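Local structure of Plm1 (4HXY) at residues G109-E120 with I326-A337; T82-V93 with R124-E133. The protein probably catalyses the NADPH-dependent reduction of a beta-ketoacyl intermediate, serving as the ketoreductase of the first module in phoslactomycin biosynthesis. All coordinates share one frame; numbering follows the deposited sequence. Where two conformers were deposited one is given.

Contact 1. Residues G109-E120 with I326-A337. With NDP (NADPH dihydro-nicotinamide-adenine-dinucleotide phosphate), chain C.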
# COMPACT_ATOMS: atom_id res chain seq x y z
N GLY A 109 -2.48 0.17 -6.45
CA GLY A 109 -1.53 1.28 -6.45
C GLY A 109 -2.14 2.62 -6.84
O GLY A 109 -1.71 3.67 -6.37
N VAL A 110 -3.15 2.57 -7.69
CA VAL A 110 -3.91 3.76 -8.08
C VAL A 110 -4.48 4.44 -6.83
O VAL A 110 -4.45 5.67 -6.70
CB VAL A 110 -5.06 3.42 -9.02
CG1 VAL A 110 -5.86 4.65 -9.32
CG2 VAL A 110 -4.54 2.83 -10.38
N TRP A 111 -5.03 3.63 -5.93
CA TRP A 111 -5.63 4.15 -4.69
C TRP A 111 -4.57 4.73 -3.75
O TRP A 111 -4.80 5.76 -3.10
CB TRP A 111 -6.46 3.06 -4.00
CG TRP A 111 -7.78 2.91 -4.64
CD1 TRP A 111 -8.02 2.56 -5.95
CD2 TRP A 111 -9.06 3.15 -4.05
NE1 TRP A 111 -9.36 2.56 -6.19
CE2 TRP A 111 -10.02 2.90 -5.04
CE3 TRP A 111 -9.48 3.49 -2.76
CZ2 TRP A 111 -11.38 3.02 -4.80
CZ3 TRP A 111 -10.84 3.63 -2.55
CH2 TRP A 111 -11.76 3.35 -3.54
N GLY A 112 -3.41 4.10 -3.68
CA GLY A 112 -2.33 4.63 -2.85
C GLY A 112 -1.94 6.02 -3.31
O GLY A 112 -1.83 6.94 -2.52
N LEU A 113 -1.76 6.17 -4.62
CA LEU A 113 -1.40 7.45 -5.19
C LEU A 113 -2.53 8.48 -5.11
O LEU A 113 -2.29 9.64 -4.79
CB LEU A 113 -0.95 7.27 -6.65
CG LEU A 113 -0.32 8.53 -7.24
CD1 LEU A 113 0.92 8.12 -8.08
CD2 LEU A 113 -1.33 9.30 -8.03
N GLY A 114 -3.75 8.04 -5.38
CA GLY A 114 -4.91 8.91 -5.39
C GLY A 114 -5.17 9.57 -4.05
O GLY A 114 -5.50 10.74 -3.98
N ARG A 115 -4.99 8.82 -2.96
CA ARG A 115 -5.07 9.42 -1.63
C ARG A 115 -4.06 10.56 -1.42
O ARG A 115 -4.39 11.58 -0.82
CB ARG A 115 -4.90 8.37 -0.54
CG ARG A 115 -6.14 7.46 -0.37
CD ARG A 115 -6.00 6.48 0.80
NE ARG A 115 -5.19 5.31 0.43
CZ ARG A 115 -5.66 4.17 -0.06
NH1 ARG A 115 -6.97 3.99 -0.24
NH2 ARG A 115 -4.83 3.20 -0.37
N VAL A 116 -2.85 10.39 -1.93
CA VAL A 116 -1.85 11.45 -1.89
C VAL A 116 -2.29 12.66 -2.75
O VAL A 116 -2.11 13.80 -2.35
CB VAL A 116 -0.48 10.91 -2.29
CG1 VAL A 116 0.54 12.04 -2.32
CG2 VAL A 116 -0.05 9.81 -1.32
N ALA A 117 -2.90 12.39 -3.90
CA ALA A 117 -3.46 13.47 -4.74
C ALA A 117 -4.48 14.31 -3.96
O ALA A 117 -4.49 15.54 -4.06
CB ALA A 117 -4.05 12.90 -6.02
N GLY A 118 -5.32 13.65 -3.16
CA GLY A 118 -6.29 14.34 -2.31
C GLY A 118 -5.62 15.28 -1.33
O GLY A 118 -6.15 16.38 -1.05
N LEU A 119 -4.47 14.89 -0.80
CA LEU A 119 -3.75 15.71 0.17
C LEU A 119 -2.94 16.85 -0.49
O LEU A 119 -2.82 17.95 0.08
CB LEU A 119 -2.81 14.87 1.05
CG LEU A 119 -3.48 13.76 1.83
CD1 LEU A 119 -2.44 12.79 2.42
CD2 LEU A 119 -4.35 14.39 2.93
N GLU A 120 -2.40 16.60 -1.68
CA GLU A 120 -1.57 17.60 -2.38
C GLU A 120 -2.38 18.59 -3.20
O GLU A 120 -1.92 19.71 -3.41
CB GLU A 120 -0.54 16.92 -3.30
CG GLU A 120 0.48 16.11 -2.54
CD GLU A 120 1.60 15.57 -3.40
OE1 GLU A 120 1.63 15.84 -4.63
OE2 GLU A 120 2.46 14.86 -2.81
N ILE A 326 -2.14 3.43 3.44
CA ILE A 326 -3.45 3.27 4.04
C ILE A 326 -4.22 4.59 3.95
O ILE A 326 -5.39 4.62 3.52
CB ILE A 326 -3.35 2.84 5.53
CG1 ILE A 326 -2.64 1.49 5.68
CG2 ILE A 326 -4.77 2.80 6.18
CD1 ILE A 326 -3.40 0.34 5.02
N TRP A 327 -3.57 5.67 4.38
CA TRP A 327 -4.21 6.98 4.34
C TRP A 327 -3.50 8.08 3.59
O TRP A 327 -4.13 9.11 3.29
CB TRP A 327 -4.57 7.43 5.75
CG TRP A 327 -3.48 7.50 6.78
CD1 TRP A 327 -2.42 8.35 6.82
CD2 TRP A 327 -3.42 6.73 7.99
NE1 TRP A 327 -1.68 8.13 7.95
CE2 TRP A 327 -2.28 7.16 8.70
CE3 TRP A 327 -4.21 5.72 8.54
CZ2 TRP A 327 -1.93 6.63 9.94
CZ3 TRP A 327 -3.86 5.19 9.76
CH2 TRP A 327 -2.72 5.64 10.45
N GLY A 328 -2.22 7.89 3.27
CA GLY A 328 -1.46 8.84 2.46
C GLY A 328 -0.71 9.88 3.27
O GLY A 328 -1.05 10.17 4.42
N ALA A 329 0.28 10.50 2.63
CA ALA A 329 1.02 11.64 3.18
C ALA A 329 1.52 12.45 1.99
O ALA A 329 1.88 11.89 0.97
CB ALA A 329 2.21 11.20 4.08
N ALA A 330 1.50 13.76 2.10
CA ALA A 330 2.07 14.61 1.06
C ALA A 330 3.52 14.22 0.79
O ALA A 330 4.29 13.92 1.70
CB ALA A 330 1.98 16.11 1.48
N GLY A 331 3.90 14.25 -0.49
CA GLY A 331 5.25 13.92 -0.90
C GLY A 331 5.52 12.44 -1.08
O GLY A 331 6.60 12.05 -1.53
N GLN A 332 4.52 11.61 -0.77
CA GLN A 332 4.70 10.15 -0.77
C GLN A 332 3.92 9.36 -1.85
O GLN A 332 3.66 8.16 -1.69
CB GLN A 332 4.37 9.62 0.63
CG GLN A 332 5.29 10.19 1.66
CD GLN A 332 5.40 9.36 2.91
OE1 GLN A 332 4.45 8.68 3.31
NE2 GLN A 332 6.57 9.39 3.53
N ALA A 333 3.59 10.00 -2.97
CA ALA A 333 2.83 9.32 -4.03
C ALA A 333 3.35 7.92 -4.40
O ALA A 333 2.58 6.96 -4.39
CB ALA A 333 2.76 10.20 -5.29
N GLY A 334 4.64 7.80 -4.70
CA GLY A 334 5.23 6.52 -5.09
C GLY A 334 5.34 5.55 -3.93
O GLY A 334 5.15 4.35 -4.09
N TYR A 335 5.68 6.08 -2.76
CA TYR A 335 5.80 5.26 -1.55
C TYR A 335 4.42 4.70 -1.20
O TYR A 335 4.24 3.50 -0.98
CB TYR A 335 6.35 6.10 -0.43
CG TYR A 335 6.69 5.35 0.83
CD1 TYR A 335 7.58 4.29 0.81
CD2 TYR A 335 6.14 5.73 2.04
CE1 TYR A 335 7.92 3.61 1.98
CE2 TYR A 335 6.44 5.06 3.20
CZ TYR A 335 7.35 4.01 3.17
OH TYR A 335 7.66 3.37 4.33
N ALA A 336 3.43 5.58 -1.19
CA ALA A 336 2.05 5.18 -0.89
C ALA A 336 1.55 4.15 -1.90
O ALA A 336 0.91 3.16 -1.54
CB ALA A 336 1.11 6.43 -0.88
N ALA A 337 1.82 4.38 -3.18
CA ALA A 337 1.35 3.47 -4.21
C ALA A 337 1.93 2.07 -3.99
O ALA A 337 1.22 1.07 -4.04
CB ALA A 337 1.73 4.00 -5.58
PA NDP C . 16.16 1.02 5.33
O1A NDP C . 17.05 1.01 6.52
O2A NDP C . 16.46 1.99 4.22
O5B NDP C . 16.10 -0.45 4.70
C5B NDP C . 15.70 -0.64 3.37
C4B NDP C . 16.47 -1.79 2.80
O4B NDP C . 16.06 -2.06 1.48
C3B NDP C . 17.96 -1.53 2.72
O3B NDP C . 18.64 -2.66 3.30
C2B NDP C . 18.26 -1.42 1.24
O2B NDP C . 19.60 -1.87 1.11
C1B NDP C . 17.19 -2.35 0.68
N9A NDP C . 16.89 -2.22 -0.74
C8A NDP C . 16.45 -1.10 -1.41
N7A NDP C . 16.31 -1.41 -2.72
C5A NDP C . 16.64 -2.73 -2.89
C6A NDP C . 16.67 -3.58 -3.98
N6A NDP C . 16.35 -3.22 -5.22
N1A NDP C . 17.08 -4.89 -3.78
C2A NDP C . 17.41 -5.35 -2.51
N3A NDP C . 17.39 -4.51 -1.42
C4A NDP C . 17.00 -3.23 -1.63
O3 NDP C . 14.63 1.29 5.75
PN NDP C . 13.84 0.69 6.99
O1N NDP C . 13.33 1.84 7.76
O2N NDP C . 14.55 -0.39 7.70
O5D NDP C . 12.50 0.13 6.31
C5D NDP C . 12.44 -1.15 5.74
C4D NDP C . 11.03 -1.38 5.23
O4D NDP C . 10.08 -1.05 6.23
C3D NDP C . 10.70 -0.52 4.03
O3D NDP C . 10.10 -1.30 3.05
C2D NDP C . 9.72 0.51 4.55
O2D NDP C . 8.82 0.97 3.56
C1D NDP C . 9.06 -0.23 5.70
N1N NDP C . 8.58 0.68 6.74
C2N NDP C . 9.47 1.33 7.56
C3N NDP C . 9.06 2.32 8.45
C7N NDP C . 10.00 2.97 9.39
O7N NDP C . 9.44 3.77 10.36
N7N NDP C . 11.32 2.88 9.32
C4N NDP C . 7.59 2.44 8.75
C5N NDP C . 6.71 1.68 7.81
C6N NDP C . 7.23 0.82 6.87
P2B NDP C . 20.48 -1.63 -0.20
O1X NDP C . 21.86 -2.11 0.18
O2X NDP C . 20.49 -0.15 -0.59
O3X NDP C . 19.91 -2.38 -1.34
O HOH W 1 3.77 12.82 -3.81

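Contact 2. Residues T82-V93 with R124-E133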
# COMPACT_ATOMS: atom_id res chain seq x y z
N THR A 82 -9.87 22.95 -14.02
CA THR A 82 -10.90 21.97 -14.29
C THR A 82 -11.76 21.80 -13.06
O THR A 82 -11.38 22.18 -11.96
CB THR A 82 -10.32 20.56 -14.62
OG1 THR A 82 -9.78 19.99 -13.42
CG2 THR A 82 -9.23 20.63 -15.70
N GLY A 83 -12.91 21.19 -13.25
CA GLY A 83 -13.70 20.74 -12.13
C GLY A 83 -13.04 19.56 -11.44
O GLY A 83 -11.89 19.21 -11.74
N PRO A 84 -13.78 18.92 -10.52
CA PRO A 84 -13.25 17.80 -9.74
C PRO A 84 -12.71 16.65 -10.60
O PRO A 84 -13.32 16.29 -11.61
CB PRO A 84 -14.46 17.32 -8.94
CG PRO A 84 -15.45 18.44 -8.97
CD PRO A 84 -15.21 19.17 -10.24
N VAL A 85 -11.59 16.09 -10.17
CA VAL A 85 -10.93 14.98 -10.83
C VAL A 85 -11.29 13.69 -10.12
O VAL A 85 -10.93 13.49 -8.95
CB VAL A 85 -9.41 15.15 -10.81
CG1 VAL A 85 -8.73 13.96 -11.46
CG2 VAL A 85 -9.03 16.46 -11.51
N TRP A 86 -11.98 12.83 -10.84
CA TRP A 86 -12.43 11.55 -10.32
C TRP A 86 -11.69 10.46 -11.05
O TRP A 86 -11.47 10.56 -12.27
CB TRP A 86 -13.94 11.41 -10.54
CG TRP A 86 -14.75 12.17 -9.56
CD1 TRP A 86 -15.22 13.45 -9.69
CD2 TRP A 86 -15.18 11.71 -8.27
NE1 TRP A 86 -15.90 13.81 -8.54
CE2 TRP A 86 -15.88 12.76 -7.66
CE3 TRP A 86 -15.00 10.51 -7.57
CZ2 TRP A 86 -16.43 12.65 -6.38
CZ3 TRP A 86 -15.53 10.41 -6.31
CH2 TRP A 86 -16.25 11.46 -5.73
N CYS A 87 -11.31 9.41 -10.33
CA CYS A 87 -10.58 8.28 -10.90
C CYS A 87 -11.35 6.99 -10.65
O CYS A 87 -11.65 6.67 -9.49
CB CYS A 87 -9.18 8.21 -10.29
SG CYS A 87 -8.19 6.85 -10.96
N VAL A 88 -11.66 6.27 -11.73
CA VAL A 88 -12.33 4.96 -11.60
C VAL A 88 -11.37 3.80 -11.87
O VAL A 88 -10.53 3.86 -12.77
CB VAL A 88 -13.57 4.81 -12.52
CG1 VAL A 88 -14.69 5.69 -12.02
CG2 VAL A 88 -13.23 5.12 -13.99
N THR A 89 -11.49 2.78 -11.04
CA THR A 89 -10.68 1.58 -11.10
C THR A 89 -11.62 0.38 -11.06
O THR A 89 -12.82 0.54 -10.93
CB THR A 89 -9.75 1.49 -9.89
OG1 THR A 89 -10.53 1.50 -8.68
CG2 THR A 89 -8.80 2.67 -9.88
N SER A 90 -11.05 -0.81 -11.23
CA SER A 90 -11.73 -2.08 -10.96
C SER A 90 -10.74 -3.05 -10.30
O SER A 90 -9.53 -3.03 -10.59
CB SER A 90 -12.31 -2.67 -12.26
OG SER A 90 -11.26 -3.02 -13.12
N ARG A 91 -11.25 -3.85 -9.37
CA ARG A 91 -10.48 -4.86 -8.63
C ARG A 91 -9.41 -4.22 -7.72
O ARG A 91 -8.50 -4.90 -7.32
CB ARG A 91 -9.83 -5.89 -9.59
CG ARG A 91 -10.82 -6.70 -10.47
CD ARG A 91 -10.09 -7.47 -11.58
NE ARG A 91 -9.12 -8.42 -11.06
CZ ARG A 91 -7.99 -8.80 -11.67
NH1 ARG A 91 -7.64 -8.31 -12.85
NH2 ARG A 91 -7.19 -9.67 -11.06
N ALA A 92 -9.57 -2.95 -7.36
CA ALA A 92 -8.52 -2.21 -6.65
C ALA A 92 -8.63 -2.35 -5.12
O ALA A 92 -7.64 -2.19 -4.41
CB ALA A 92 -8.52 -0.74 -7.07
N VAL A 93 -9.83 -2.68 -4.65
CA VAL A 93 -10.16 -2.77 -3.22
C VAL A 93 -11.02 -4.01 -2.95
O VAL A 93 -11.73 -4.51 -3.84
CB VAL A 93 -10.90 -1.49 -2.71
CG1 VAL A 93 -10.02 -0.25 -2.90
CG2 VAL A 93 -12.23 -1.27 -3.41
N ARG A 124 -8.92 20.28 -5.87
CA ARG A 124 -9.06 19.78 -7.23
C ARG A 124 -9.47 18.31 -7.29
O ARG A 124 -10.14 17.87 -8.22
CB ARG A 124 -7.74 19.95 -7.99
CG ARG A 124 -7.37 21.42 -8.25
CD ARG A 124 -6.50 21.58 -9.45
NE ARG A 124 -7.22 21.26 -10.69
CZ ARG A 124 -6.67 21.23 -11.90
NH1 ARG A 124 -5.38 21.51 -12.09
NH2 ARG A 124 -7.42 20.92 -12.94
N TRP A 125 -9.06 17.56 -6.28
CA TRP A 125 -9.30 16.12 -6.29
C TRP A 125 -10.73 15.79 -5.91
O TRP A 125 -11.22 16.24 -4.88
CB TRP A 125 -8.34 15.45 -5.33
CG TRP A 125 -8.41 13.95 -5.34
CD1 TRP A 125 -8.87 13.16 -4.34
CD2 TRP A 125 -8.04 13.08 -6.40
NE1 TRP A 125 -8.78 11.84 -4.70
CE2 TRP A 125 -8.29 11.77 -5.97
CE3 TRP A 125 -7.48 13.28 -7.66
CZ2 TRP A 125 -7.99 10.66 -6.75
CZ3 TRP A 125 -7.24 12.18 -8.46
CH2 TRP A 125 -7.49 10.89 -7.99
N GLY A 126 -11.40 15.03 -6.75
CA GLY A 126 -12.73 14.55 -6.52
C GLY A 126 -12.69 13.33 -5.63
O GLY A 126 -13.07 13.38 -4.45
N GLY A 127 -12.18 12.24 -6.19
CA GLY A 127 -12.11 11.01 -5.44
C GLY A 127 -11.84 9.77 -6.27
O GLY A 127 -11.58 9.86 -7.49
N LEU A 128 -11.94 8.64 -5.60
CA LEU A 128 -11.72 7.31 -6.17
C LEU A 128 -13.01 6.52 -6.12
O LEU A 128 -13.71 6.54 -5.10
CB LEU A 128 -10.64 6.56 -5.36
CG LEU A 128 -9.23 7.12 -5.50
CD1 LEU A 128 -8.36 6.95 -4.22
CD2 LEU A 128 -8.57 6.47 -6.71
N VAL A 129 -13.34 5.84 -7.23
CA VAL A 129 -14.46 4.91 -7.26
C VAL A 129 -14.05 3.60 -7.90
O VAL A 129 -13.62 3.57 -9.05
CB VAL A 129 -15.67 5.46 -8.01
CG1 VAL A 129 -16.89 4.53 -7.78
CG2 VAL A 129 -16.00 6.90 -7.56
N ASP A 130 -14.21 2.50 -7.16
CA ASP A 130 -13.88 1.18 -7.66
C ASP A 130 -15.18 0.50 -8.16
O ASP A 130 -16.15 0.37 -7.42
CB ASP A 130 -13.20 0.32 -6.61
CG ASP A 130 -12.67 -0.98 -7.19
OD1 ASP A 130 -11.64 -0.96 -7.93
OD2 ASP A 130 -13.30 -2.02 -6.90
N LEU A 131 -15.18 0.11 -9.43
CA LEU A 131 -16.37 -0.43 -10.06
C LEU A 131 -16.15 -1.91 -10.37
O LEU A 131 -15.03 -2.36 -10.47
CB LEU A 131 -16.64 0.30 -11.39
CG LEU A 131 -16.80 1.81 -11.31
CD1 LEU A 131 -17.00 2.36 -12.70
CD2 LEU A 131 -17.94 2.22 -10.40
N PRO A 132 -17.24 -2.66 -10.52
CA PRO A 132 -17.08 -4.01 -11.05
C PRO A 132 -16.48 -3.97 -12.44
O PRO A 132 -16.58 -2.96 -13.13
CB PRO A 132 -18.52 -4.51 -11.15
CG PRO A 132 -19.33 -3.63 -10.29
CD PRO A 132 -18.65 -2.30 -10.33
N GLU A 133 -15.85 -5.08 -12.82
CA GLU A 133 -15.28 -5.23 -14.15
C GLU A 133 -16.34 -5.03 -15.24
O GLU A 133 -16.16 -4.23 -16.15
CB GLU A 133 -14.64 -6.61 -14.28
CG GLU A 133 -13.29 -6.79 -13.61
CD GLU A 133 -12.12 -6.56 -14.56
OE1 GLU A 133 -11.55 -7.56 -15.05
OE2 GLU A 133 -11.78 -5.38 -14.82
O HOH W 2 -10.02 20.48 -10.22
O HOH W 3 -13.98 -3.93 -8.69

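Contact 1. Residues G109-E120 with I326-A337
Val116 on helix 109-120 meets residues 326-337 with both of its methyls. With CG1 anti to the backbone N (chi1 177°), that methyl faces the backbone around Ala329 and Ala333, while CG2 packs on Ala336 CB at 3.6 Å. Small residues let the axes of segments 109-120 and 333-337 come within 7.3 Å: at Gly112 a CB would collide with Ala336 O. Leu119 CD1 lies 3.6 Å from Ala329 N, a buried amide with no polar partner in the model.

At the helix C-terminus, Glu120 OE2 accepts Gly331 N on its anti side (2.8 Å, N-H...O angle 161°). A water 2.6 Å from OE2 also donates to it and accepts from Ala333 N, while OE1 is taken by Ile285 N. Arg115 carries its guanidinium between two carbonyls, Ile326 O over one face and Trp111 O over the other; its NH2 and NH1 bond weakly to Gly325 O and Gln160 OE1. An alanine here is likely to cost both carbonyls this positive group and break the weak links, though Ile326 O would keep its Arg171 bond. Tyr335 OH shares a hydrogen bond with ribose O2D of NADPH (2.8 Å). Near the N-terminal end of helix 333-351, and linked to Ala333 N through the water, the Glu120 carboxylate is probably favoured by the helix dipole. Helix 105-120, crossover of a Rossmann-like unit, thus joins the KR-domain helix bearing Tyr335 through apolar packing and a carboxylate held by amide and water.

Contact 2. Residues T82-V93 with R124-E133
Strands 85-90 and 125-131 pair in parallel, Val85 beside Trp125 and Thr89 beside Asp130, as neighbours in the run of parallel strands that also includes 59-63 and 160-164. Backbone bonds such as Cys87 N to Gly127 O (2.9 Å) and Val129 N to Cys87 O hold the register, which slips by one residue after Val85. At this beta bulge Val85 O accepts both Gly126 N (2.7 Å) and Gly127 N (a longer 3.3 Å), the two donors arriving from the same face of its carbonyl plane.

The two glycines give Trp86 a flat bed. Gly126 CA lies 3.9 Å from the centroid of its five-membered ring and Gly127 CA sits over the six-membered one, both as CH-pi contacts; a CB on either would run into the indole. On the other side of the strands the Trp125 ring has Val85 O over one face and meets Val85 CG1 and Cys87 CB.

Polar groups close both ends. Arg124 NH2 reaches Thr82 OG1 (2.6 Å) nearly in the guanidinium plane. Asp130, its CG anti to the backbone N (chi1 -171°), offers OD1 to two donors: Thr89 OG1 on the anti lone pair (2.8 Å) and Ala92 N from above the carboxylate plane (2.9 Å). Its OD2 forms a salt bridge with Arg164, which ties in the next strand. With helix 105-120 linking the two strands in the chain, the arrangement is the beta-alpha-beta crossover of a Rossmann-like sheet, consistent with the structural, cofactor-free half of polyketide synthase ketoreductases.

How the contacts relate
Helix 105-120 connects the two contacts: in chain order it follows strand 85-90 and precedes strand 125-131, so the element packed in contact 1 is the crossover of the pair in contact 2. Their centres lie about 14 Å apart. Trp111, which makes no contact with residues 326-337, probably hydrogen-bonds through NE1 to Thr89 OG1, and Gly118 packs on Trp125. Contact 1 is the deeper and is buried; it joins distant parts of the chain through close helix packing and few polar bonds. Contact 2 is only partly buried, lies farther from the chain centre and depends on regular backbone bonding, with charged groups toward its ends.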